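PDB 7OEC: DNA polymerase II large subunit from Pyrococcus horikoshii, which carries an intein, the part crystallised here, that probably cuts itself out of the polymerase precursor by protein splicing. Local coordinates for residues S88-L99 and T158-Q169; A4-L12 and R21-E29. The protein carries 2 engineered substitutions. One frame throughout, in Å; residues are numbered along the deposited sequence.

Interaction 1: S88-L99 and T158-Q169; sequences SSFETTVDHPVL and TVIINENIVTHQ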
loop_
_atom_site.group_PDB
_atom_site.type_symbol
_atom_site.label_atom_id
_atom_site.label_comp_id
_atom_site.label_asym_id
_atom_site.label_seq_id
_atom_site.Cartn_x
_atom_site.Cartn_y
_atom_site.Cartn_z
ATOM N N SER A 88 5.698 -13.869 0.178
ATOM C CA SER A 88 5.125 -12.600 0.594
ATOM C C SER A 88 3.665 -12.503 0.124
ATOM O O SER A 88 3.174 -13.312 -0.682
ATOM C CB SER A 88 5.993 -11.436 0.115
ATOM O OG SER A 88 6.019 -11.434 -1.286
ATOM N N SER A 89 2.942 -11.537 0.690
ATOM C CA SER A 89 1.532 -11.381 0.350
ATOM C C SER A 89 1.071 -9.972 0.679
ATOM O O SER A 89 1.671 -9.264 1.499
ATOM C CB SER A 89 0.631 -12.400 1.074
ATOM O OG SER A 89 0.708 -12.245 2.485
ATOM N N PHE A 90 -0.056 -9.616 0.074
ATOM C CA PHE A 90 -0.747 -8.397 0.471
ATOM C C PHE A 90 -2.216 -8.493 0.105
ATOM O O PHE A 90 -2.611 -9.321 -0.717
ATOM C CB PHE A 90 -0.143 -7.130 -0.127
ATOM C CG PHE A 90 -0.303 -6.953 -1.617
ATOM C CD1 PHE A 90 0.467 -7.694 -2.497
ATOM C CD2 PHE A 90 -1.141 -5.965 -2.128
ATOM C CE1 PHE A 90 0.404 -7.501 -3.843
ATOM C CE2 PHE A 90 -1.206 -5.747 -3.508
ATOM C CZ PHE A 90 -0.409 -6.515 -4.364
ATOM N N GLU A 91 -3.017 -7.602 0.700
ATOM C CA GLU A 91 -4.462 -7.604 0.518
ATOM C C GLU A 91 -4.926 -6.194 0.234
ATOM O O GLU A 91 -4.410 -5.244 0.829
ATOM C CB GLU A 91 -5.191 -8.068 1.793
ATOM C CG GLU A 91 -4.871 -9.499 2.131
ATOM C CD GLU A 91 -5.463 -9.981 3.439
ATOM O OE1 GLU A 91 -6.129 -9.208 4.166
ATOM O OE2 GLU A 91 -5.271 -11.169 3.733
ATOM N N THR A 92 -5.905 -6.059 -0.662
ATOM C CA THR A 92 -6.508 -4.765 -0.947
ATOM C C THR A 92 -7.999 -4.926 -1.173
ATOM O O THR A 92 -8.491 -6.033 -1.364
ATOM C CB THR A 92 -5.960 -4.097 -2.204
ATOM O OG1 THR A 92 -6.403 -4.822 -3.377
ATOM C CG2 THR A 92 -4.455 -4.090 -2.239
ATOM N N THR A 93 -8.727 -3.820 -1.148
ATOM C CA THR A 93 -10.115 -3.932 -1.571
ATOM C C THR A 93 -10.221 -4.285 -3.066
ATOM O O THR A 93 -9.271 -4.148 -3.847
ATOM C CB THR A 93 -10.885 -2.663 -1.251
ATOM O OG1 THR A 93 -10.223 -1.585 -1.878
ATOM C CG2 THR A 93 -10.984 -2.383 0.227
ATOM N N VAL A 94 -11.413 -4.759 -3.462
ATOM C CA VAL A 94 -11.551 -5.442 -4.756
ATOM C C VAL A 94 -11.177 -4.548 -5.926
ATOM O O VAL A 94 -10.731 -5.062 -6.954
ATOM C CB VAL A 94 -12.965 -6.017 -4.945
ATOM C CG1 VAL A 94 -13.187 -6.974 -3.928
ATOM C CG2 VAL A 94 -14.010 -4.946 -4.923
ATOM N N ASP A 95 -11.469 -3.237 -5.862
ATOM C CA ASP A 95 -11.220 -2.315 -6.978
ATOM C C ASP A 95 -9.965 -1.480 -6.787
ATOM O O ASP A 95 -9.735 -0.534 -7.548
ATOM C CB ASP A 95 -12.402 -1.362 -7.184
ATOM C CG ASP A 95 -13.645 -2.084 -7.678
ATOM O OD1 ASP A 95 -13.498 -3.107 -8.370
ATOM O OD2 ASP A 95 -14.768 -1.676 -7.343
ATOM N N HIS A 96 -9.170 -1.796 -5.784
ATOM C CA HIS A 96 -8.006 -1.000 -5.473
ATOM C C HIS A 96 -7.017 -1.095 -6.627
ATOM O O HIS A 96 -6.746 -2.195 -7.109
ATOM C CB HIS A 96 -7.313 -1.606 -4.248
ATOM C CG HIS A 96 -6.355 -0.680 -3.558
ATOM N ND1 HIS A 96 -5.105 -0.362 -4.055
ATOM C CD2 HIS A 96 -6.476 -0.003 -2.393
ATOM C CE1 HIS A 96 -4.498 0.466 -3.218
ATOM N NE2 HIS A 96 -5.312 0.702 -2.205
ATOM N N PRO A 97 -6.402 0.002 -7.031
ATOM C CA PRO A 97 -5.324 -0.108 -8.021
ATOM C C PRO A 97 -4.143 -0.908 -7.489
ATOM O O PRO A 97 -3.707 -0.737 -6.349
ATOM C CB PRO A 97 -4.912 1.337 -8.279
ATOM C CG PRO A 97 -5.547 2.106 -7.214
ATOM C CD PRO A 97 -6.690 1.394 -6.660
ATOM N N VAL A 98 -3.592 -1.748 -8.357
ATOM C CA VAL A 98 -2.430 -2.577 -8.074
ATOM C C VAL A 98 -1.478 -2.377 -9.239
ATOM O O VAL A 98 -1.902 -2.357 -10.401
ATOM C CB VAL A 98 -2.856 -4.060 -7.958
ATOM C CG1 VAL A 98 -1.627 -5.006 -7.814
ATOM C CG2 VAL A 98 -3.753 -4.257 -6.724
ATOM N N LEU A 99 -0.190 -2.261 -8.935
ATOM C CA LEU A 99 0.834 -2.110 -9.960
ATOM C C LEU A 99 1.476 -3.449 -10.270
ATOM O O LEU A 99 1.976 -4.127 -9.372
ATOM C CB LEU A 99 1.922 -1.161 -9.491
ATOM C CG LEU A 99 1.397 0.225 -9.186
ATOM C CD1 LEU A 99 2.532 1.093 -8.780
ATOM C CD2 LEU A 99 0.679 0.853 -10.367
ATOM N N THR A 158 2.328 6.090 -4.658
ATOM C CA THR A 158 2.732 4.706 -4.486
ATOM C C THR A 158 3.311 4.552 -3.088
ATOM O O THR A 158 3.709 5.531 -2.447
ATOM C CB THR A 158 3.771 4.332 -5.515
ATOM O OG1 THR A 158 4.843 5.237 -5.400
ATOM C CG2 THR A 158 3.227 4.469 -6.909
ATOM N N VAL A 159 3.297 3.311 -2.613
ATOM C CA VAL A 159 3.715 2.967 -1.267
ATOM C C VAL A 159 4.419 1.621 -1.347
ATOM O O VAL A 159 4.332 0.893 -2.347
ATOM C CB VAL A 159 2.526 2.913 -0.281
ATOM C CG1 VAL A 159 1.893 4.286 -0.082
ATOM C CG2 VAL A 159 1.453 1.956 -0.755
ATOM N N ILE A 160 5.130 1.300 -0.271
ATOM C CA ILE A 160 5.899 0.067 -0.154
ATOM C C ILE A 160 5.364 -0.679 1.058
ATOM O O ILE A 160 5.489 -0.205 2.191
ATOM C CB ILE A 160 7.401 0.357 -0.070
ATOM C CG1 ILE A 160 7.810 1.115 -1.358
ATOM C CG2 ILE A 160 8.165 -0.940 0.083
ATOM C CD1 ILE A 160 9.182 1.580 -1.382
ATOM N N ILE A 161 4.715 -1.819 0.825
ATOM C CA ILE A 161 3.907 -2.441 1.863
ATOM C C ILE A 161 4.367 -3.857 2.177
ATOM O O ILE A 161 5.007 -4.533 1.381
ATOM C CB ILE A 161 2.408 -2.433 1.533
ATOM C CG1 ILE A 161 2.099 -3.250 0.300
ATOM C CG2 ILE A 161 1.892 -0.971 1.486
ATOM C CD1 ILE A 161 0.599 -3.508 0.133
ATOM N N ASN A 162 4.029 -4.301 3.372
ATOM C CA ASN A 162 4.303 -5.659 3.813
ATOM C C ASN A 162 5.770 -5.979 3.523
ATOM O O ASN A 162 6.639 -5.215 3.966
ATOM C CB ASN A 162 3.285 -6.619 3.238
ATOM C CG ASN A 162 1.902 -6.345 3.763
ATOM O OD1 ASN A 162 1.730 -5.577 4.705
ATOM N ND2 ASN A 162 0.904 -6.957 3.155
ATOM N N GLU A 163 6.071 -7.095 2.862
ATOM C CA GLU A 163 7.447 -7.490 2.584
ATOM C C GLU A 163 7.953 -6.739 1.355
ATOM O O GLU A 163 8.255 -7.316 0.304
ATOM C CB GLU A 163 7.536 -8.995 2.392
ATOM C CG GLU A 163 6.974 -9.764 3.595
ATOM C CD GLU A 163 5.515 -10.250 3.426
ATOM O OE1 GLU A 163 4.776 -9.698 2.582
ATOM O OE2 GLU A 163 5.113 -11.219 4.155
ATOM N N ASN A 164 8.044 -5.415 1.514
ATOM C CA ASN A 164 8.756 -4.552 0.569
ATOM C C ASN A 164 8.106 -4.524 -0.826
ATOM O O ASN A 164 8.781 -4.318 -1.837
ATOM C CB ASN A 164 10.248 -4.918 0.496
ATOM C CG ASN A 164 10.984 -4.757 1.809
ATOM O OD1 ASN A 164 10.428 -4.558 2.869
ATOM N ND2 ASN A 164 12.259 -4.839 1.718
ATOM N N ILE A 165 6.770 -4.598 -0.864
ATOM C CA ILE A 165 6.001 -4.695 -2.101
ATOM C C ILE A 165 5.636 -3.309 -2.606
ATOM O O ILE A 165 5.015 -2.530 -1.887
ATOM C CB ILE A 165 4.738 -5.537 -1.868
ATOM C CG1 ILE A 165 5.117 -6.988 -1.590
ATOM C CG2 ILE A 165 3.818 -5.427 -3.056
ATOM C CD1 ILE A 165 4.054 -7.738 -0.808
ATOM N N VAL A 166 5.960 -3.009 -3.858
ATOM C CA VAL A 166 5.585 -1.722 -4.439
ATOM C C VAL A 166 4.141 -1.802 -4.912
ATOM O O VAL A 166 3.786 -2.697 -5.690
ATOM C CB VAL A 166 6.502 -1.364 -5.617
ATOM C CG1 VAL A 166 6.042 -0.041 -6.304
ATOM C CG2 VAL A 166 7.918 -1.224 -5.149
ATOM N N THR A 167 3.311 -0.857 -4.483
ATOM C CA THR A 167 1.940 -0.838 -4.974
ATOM C C THR A 167 1.426 0.595 -4.999
ATOM O O THR A 167 2.127 1.545 -4.654
ATOM C CB THR A 167 1.032 -1.825 -4.223
ATOM O OG1 THR A 167 -0.186 -2.038 -4.975
ATOM C CG2 THR A 167 0.684 -1.284 -2.926
ATOM N N HIS A 168 0.206 0.743 -5.474
ATOM C CA HIS A 168 -0.441 2.035 -5.524
ATOM C C HIS A 168 -1.046 2.325 -4.165
ATOM O O HIS A 168 -1.535 1.407 -3.496
ATOM C CB HIS A 168 -1.536 2.015 -6.587
ATOM C CG HIS A 168 -1.975 3.389 -7.014
ATOM N ND1 HIS A 168 -2.850 4.152 -6.273
ATOM C CD2 HIS A 168 -1.647 4.148 -8.093
ATOM C CE1 HIS A 168 -3.051 5.310 -6.878
ATOM N NE2 HIS A 168 -2.354 5.325 -7.998
ATOM N N GLN A 169 -1.022 3.599 -3.758
ATOM C CA GLN A 169 -1.719 3.959 -2.524
ATOM C C GLN A 169 -3.221 3.619 -2.723
ATOM O O GLN A 169 -3.810 3.506 -3.853
ATOM C CB GLN A 169 -1.537 5.419 -2.153
ATOM C CG GLN A 169 -2.463 6.306 -2.975
ATOM C CD GLN A 169 -2.292 7.749 -2.680
ATOM O OE1 GLN A 169 -1.231 8.195 -2.276
ATOM N NE2 GLN A 169 -3.328 8.501 -2.903
ATOM O OXT GLN A 169 -3.863 3.450 -1.691
HETATM O O HOH W 1 2.128 -10.059 4.434
HETATM O O HOH W 2 2.968 -13.619 3.442
HETATM O O HOH W 3 -2.062 -6.449 3.305
HETATM O O HOH W 4 4.632 -3.874 -8.158
HETATM O O HOH W 5 1.339 -3.701 -6.708
#
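H96 and P97 close over the end of the chain at H168 and Q169. The H96 ring swings out with CG anti to the backbone N (chi1 -162°), which brings its edge to the terminus: CE1 lies 3.1 Å from H168 O, near the ring plane, and NE2 gives a weak, bent hydrogen bond to Q169 OXT. Its other nitrogen, ND1, donates to P97 O at 2.7 Å, close to the ring plane, and so fixes the ring's rotation. H168 is pinned in a similar way, ND1 reaching a lone pair of Q169 O at 2.7 Å in the carbonyl plane, while P97 CB sits over one ring face as a CH-pi contact, 4.2 Å from the centroid. This is the heart of an intein's HINT fold: T93 to H96 form a type I turn that fits the TxxH motif of block B, and H168 is the penultimate histidine, an arrangement consistent with a splicing site.

Further along, strands 97-99 and 165-168 run roughly antiparallel with water between them; one water donates to both L99 O and V166 O and accepts from T167 OG1. F90 has CG between its own N and carbonyl carbon (chi1 69°), placing one ring face over I165 CG2, with I161 CD1 against CB at 3.7 Å. The F82 ring meets the F90 ring as well. At the far end, N162 ND2 donates to S89 O at 2.9 Å and, through a water, links to E91 N; its OD1 is taken by R10 N. E163 bends at chi2 and lays its carboxylate beside S88 CB, where OE1 accepts S89 N at 3.2 Å from above the carboxylate plane.

Interaction 2: A4-L12 and R21-E29; sequences AFPGDTRIL and RVTLKELYE. Engineered in segment 4-12: A4 (natural residue Cys).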
loop_
_atom_site.group_PDB
_atom_site.type_symbol
_atom_site.label_atom_id
_atom_site.label_comp_id
_atom_site.label_asym_id
_atom_site.label_seq_id
_atom_site.Cartn_x
_atom_site.Cartn_y
_atom_site.Cartn_z
ATOM N N ALA A 4 -8.981 0.768 -0.382
ATOM C CA ALA A 4 -8.339 0.756 0.928
ATOM C C ALA A 4 -7.583 -0.558 1.122
ATOM O O ALA A 4 -7.632 -1.467 0.293
ATOM C CB ALA A 4 -9.393 0.944 2.030
ATOM N N PHE A 5 -6.884 -0.653 2.236
ATOM C CA PHE A 5 -6.173 -1.825 2.689
ATOM C C PHE A 5 -6.683 -2.219 4.075
ATOM O O PHE A 5 -7.175 -1.382 4.845
ATOM C CB PHE A 5 -4.697 -1.475 2.889
ATOM C CG PHE A 5 -3.959 -0.990 1.689
ATOM C CD1 PHE A 5 -3.440 -1.874 0.794
ATOM C CD2 PHE A 5 -3.697 0.333 1.511
ATOM C CE1 PHE A 5 -2.700 -1.456 -0.281
ATOM C CE2 PHE A 5 -2.931 0.740 0.476
ATOM C CZ PHE A 5 -2.426 -0.153 -0.423
ATOM N N PRO A 6 -6.491 -3.472 4.454
ATOM C CA PRO A 6 -6.725 -3.855 5.845
ATOM C C PRO A 6 -5.748 -3.149 6.778
ATOM O O PRO A 6 -4.607 -2.854 6.417
ATOM C CB PRO A 6 -6.497 -5.367 5.842
ATOM C CG PRO A 6 -5.846 -5.679 4.604
ATOM C CD PRO A 6 -6.021 -4.587 3.625
ATOM N N GLY A 7 -6.210 -2.885 7.998
ATOM C CA GLY A 7 -5.403 -2.164 8.959
ATOM C C GLY A 7 -4.118 -2.853 9.350
ATOM O O GLY A 7 -3.197 -2.171 9.801
ATOM N N ASP A 8 -4.030 -4.176 9.207
ATOM C CA ASP A 8 -2.794 -4.870 9.555
ATOM C C ASP A 8 -1.744 -4.824 8.450
ATOM O O ASP A 8 -0.644 -5.340 8.637
ATOM C CB ASP A 8 -3.072 -6.307 10.012
ATOM C CG ASP A 8 -3.625 -7.212 8.918
ATOM O OD1 ASP A 8 -3.785 -6.754 7.779
ATOM O OD2 ASP A 8 -3.902 -8.416 9.219
ATOM N N THR A 9 -2.030 -4.164 7.338
ATOM C CA THR A 9 -1.035 -3.967 6.301
ATOM C C THR A 9 0.085 -3.105 6.845
ATOM O O THR A 9 -0.167 -2.087 7.495
ATOM C CB THR A 9 -1.693 -3.228 5.139
ATOM O OG1 THR A 9 -2.796 -3.962 4.609
ATOM C CG2 THR A 9 -0.725 -2.975 4.004
ATOM N N ARG A 10 1.321 -3.498 6.560
ATOM C CA ARG A 10 2.466 -2.731 7.009
ATOM C C ARG A 10 2.895 -1.791 5.900
ATOM O O ARG A 10 2.796 -2.120 4.710
ATOM C CB ARG A 10 3.629 -3.633 7.412
ATOM C CG ARG A 10 3.438 -4.311 8.768
ATOM C CD ARG A 10 2.506 -5.489 8.688
ATOM N NE ARG A 10 2.998 -6.568 7.822
ATOM C CZ ARG A 10 2.208 -7.405 7.135
ATOM N NH1 ARG A 10 0.858 -7.289 7.191
ATOM N NH2 ARG A 10 2.779 -8.339 6.361
ATOM N N ILE A 11 3.364 -0.616 6.293
ATOM C CA ILE A 11 3.843 0.367 5.342
ATOM C C ILE A 11 5.194 0.943 5.769
ATOM O O ILE A 11 5.443 1.170 6.962
ATOM C CB ILE A 11 2.795 1.472 5.144
ATOM C CG1 ILE A 11 3.200 2.391 4.005
ATOM C CG2 ILE A 11 2.539 2.140 6.421
ATOM C CD1 ILE A 11 2.045 3.248 3.517
ATOM N N LEU A 12 6.079 1.141 4.785
ATOM C CA LEU A 12 7.418 1.663 5.037
ATOM C C LEU A 12 7.390 3.185 5.105
ATOM O O LEU A 12 6.965 3.867 4.159
ATOM C CB LEU A 12 8.349 1.222 3.922
ATOM C CG LEU A 12 9.833 1.533 4.087
ATOM C CD1 LEU A 12 10.410 0.855 5.323
ATOM C CD2 LEU A 12 10.603 1.162 2.821
ATOM N N ARG A 21 8.695 0.136 9.609
ATOM C CA ARG A 21 7.395 -0.291 9.131
ATOM C C ARG A 21 6.384 -0.099 10.244
ATOM O O ARG A 21 6.664 -0.410 11.404
ATOM C CB ARG A 21 7.407 -1.741 8.660
ATOM C CG ARG A 21 7.988 -1.881 7.319
ATOM C CD ARG A 21 7.744 -3.296 6.883
ATOM N NE ARG A 21 8.924 -3.647 6.186
ATOM C CZ ARG A 21 9.313 -4.865 5.904
ATOM N NH1 ARG A 21 10.464 -4.922 5.257
ATOM N NH2 ARG A 21 8.622 -5.965 6.293
ATOM N N VAL A 22 5.226 0.457 9.904
ATOM C CA VAL A 22 4.118 0.535 10.852
ATOM C C VAL A 22 2.893 -0.039 10.170
ATOM O O VAL A 22 2.800 -0.039 8.950
ATOM C CB VAL A 22 3.830 1.971 11.324
ATOM C CG1 VAL A 22 5.025 2.546 12.041
ATOM C CG2 VAL A 22 3.482 2.844 10.173
ATOM N N THR A 23 1.937 -0.531 10.952
ATOM C CA THR A 23 0.711 -0.944 10.283
ATOM C C THR A 23 -0.095 0.292 9.902
ATOM O O THR A 23 0.106 1.382 10.434
ATOM C CB THR A 23 -0.167 -1.813 11.174
ATOM O OG1 THR A 23 -0.579 -1.051 12.296
ATOM C CG2 THR A 23 0.548 -3.097 11.614
ATOM N N LEU A 24 -1.035 0.116 8.982
ATOM C CA LEU A 24 -1.876 1.242 8.602
ATOM C C LEU A 24 -2.731 1.705 9.773
ATOM O O LEU A 24 -2.991 2.901 9.923
ATOM C CB LEU A 24 -2.750 0.861 7.421
ATOM C CG LEU A 24 -2.121 0.970 6.067
ATOM C CD1 LEU A 24 -3.040 0.486 5.058
ATOM C CD2 LEU A 24 -1.850 2.390 5.795
ATOM N N LYS A 25 -3.207 0.778 10.595
ATOM C CA LYS A 25 -3.915 1.191 11.806
ATOM C C LYS A 25 -3.026 2.040 12.731
ATOM O O LYS A 25 -3.461 3.083 13.259
ATOM C CB LYS A 25 -4.495 -0.033 12.505
ATOM C CG LYS A 25 -5.349 0.347 13.722
ATOM C CD LYS A 25 -6.034 -0.874 14.303
ATOM C CE LYS A 25 -6.365 -0.623 15.771
ATOM N NZ LYS A 25 -6.605 -1.921 16.558
ATOM N N GLU A 26 -1.765 1.618 12.937
ATOM C CA GLU A 26 -0.822 2.409 13.738
ATOM C C GLU A 26 -0.548 3.755 13.082
ATOM O O GLU A 26 -0.460 4.795 13.756
ATOM C CB GLU A 26 0.511 1.669 13.911
ATOM C CG GLU A 26 0.426 0.453 14.770
ATOM C CD GLU A 26 1.768 -0.323 14.814
ATOM O OE1 GLU A 26 2.534 -0.443 13.786
ATOM O OE2 GLU A 26 2.034 -0.832 15.914
ATOM N N LEU A 27 -0.421 3.753 11.756
ATOM C CA LEU A 27 -0.207 5.006 11.040
ATOM C C LEU A 27 -1.364 5.969 11.289
ATOM O O LEU A 27 -1.153 7.153 11.570
ATOM C CB LEU A 27 -0.012 4.736 9.543
ATOM C CG LEU A 27 0.258 5.961 8.657
ATOM C CD1 LEU A 27 1.590 6.539 9.072
ATOM C CD2 LEU A 27 0.235 5.602 7.217
ATOM N N TYR A 28 -2.593 5.473 11.190
ATOM C CA TYR A 28 -3.763 6.298 11.447
ATOM C C TYR A 28 -3.682 6.915 12.836
ATOM O O TYR A 28 -4.007 8.093 13.023
ATOM C CB TYR A 28 -5.017 5.425 11.255
ATOM C CG TYR A 28 -6.290 6.201 11.407
ATOM C CD1 TYR A 28 -6.757 7.010 10.392
ATOM C CD2 TYR A 28 -6.998 6.128 12.571
ATOM C CE1 TYR A 28 -7.864 7.727 10.549
ATOM C CE2 TYR A 28 -8.135 6.829 12.746
ATOM C CZ TYR A 28 -8.561 7.648 11.724
ATOM O OH TYR A 28 -9.691 8.418 11.848
ATOM N N GLU A 29 -3.225 6.131 13.811
ATOM C CA GLU A 29 -3.102 6.588 15.188
ATOM C C GLU A 29 -1.951 7.554 15.420
ATOM O O GLU A 29 -1.883 8.151 16.498
ATOM C CB GLU A 29 -2.931 5.366 16.080
ATOM C CG GLU A 29 -4.149 4.479 16.082
ATOM C CD GLU A 29 -3.906 3.068 16.678
ATOM O OE1 GLU A 29 -2.738 2.717 17.035
ATOM O OE2 GLU A 29 -4.907 2.304 16.770
#
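I11 and V22 pair as an antiparallel hydrogen-bonded couple in the beta hairpin of strands 10-15 and 18-23, with I11 CG2 packed on V22 CG2. Just past the hairpin the second strand turns into helix 24-29, and the 4-12 segment grips that corner by its carbonyls. T9 O takes L24 N at 2.8 Å, nearly along the C=O axis, and G7 O takes K25 N at 3.1 Å on a lone pair.

L24, in the first turn of the helix, packs back on the 4-12 segment. Its CB lies 3.9 Å from both G7 O and T9 O; CG, anti to the carbonyl carbon (chi1 -83°), stays against T9 O. From there the branches part: CD1 presses obliquely on F5, 3.4 Å from F5 CB, and also meets T9 CB, whereas CD2 turns to I11 CG2 at 4.4 Å. Beyond the two segments, F149 of strand 147-153 also packs on this leucine.

T23 is the N-cap, and with E26 it closes a capping box, OG1 accepting E26 N at 3.0 Å. With T23 replaced by an alanine, E26 N at the start of the helix would probably lose its side-chain acceptor and the first turn would be held less firmly. The return bond of the box runs from T23 N to E26 OE1, 2.9 Å, met on the anti side of the carboxylate, 23° out of its plane.

Overall arrangement
Interaction 2 comes first along the chain; the centres of the two contacts lie about 12 Å apart, and they touch. Besides the R10 to N162 link, T93 N probably donates to A4 O at 3.0 Å, and A4 N is hydrogen-bonded to T93 OG1. F5 packs between them, meeting the H96 ring and I161 as well as L24. Interaction 2 lies on the eight-stranded antiparallel sheet and helix 24-29; interaction 1 joins three smaller sheets near the chain centre, and its strand 158-161 is backbone-bonded to strand 10-15. The engineered A4, a cysteine in nature and probably the intein's first residue, is thus brought beside T93, H96 and the C-terminal Q169, consistent with the joining of flanking sequences in splicing.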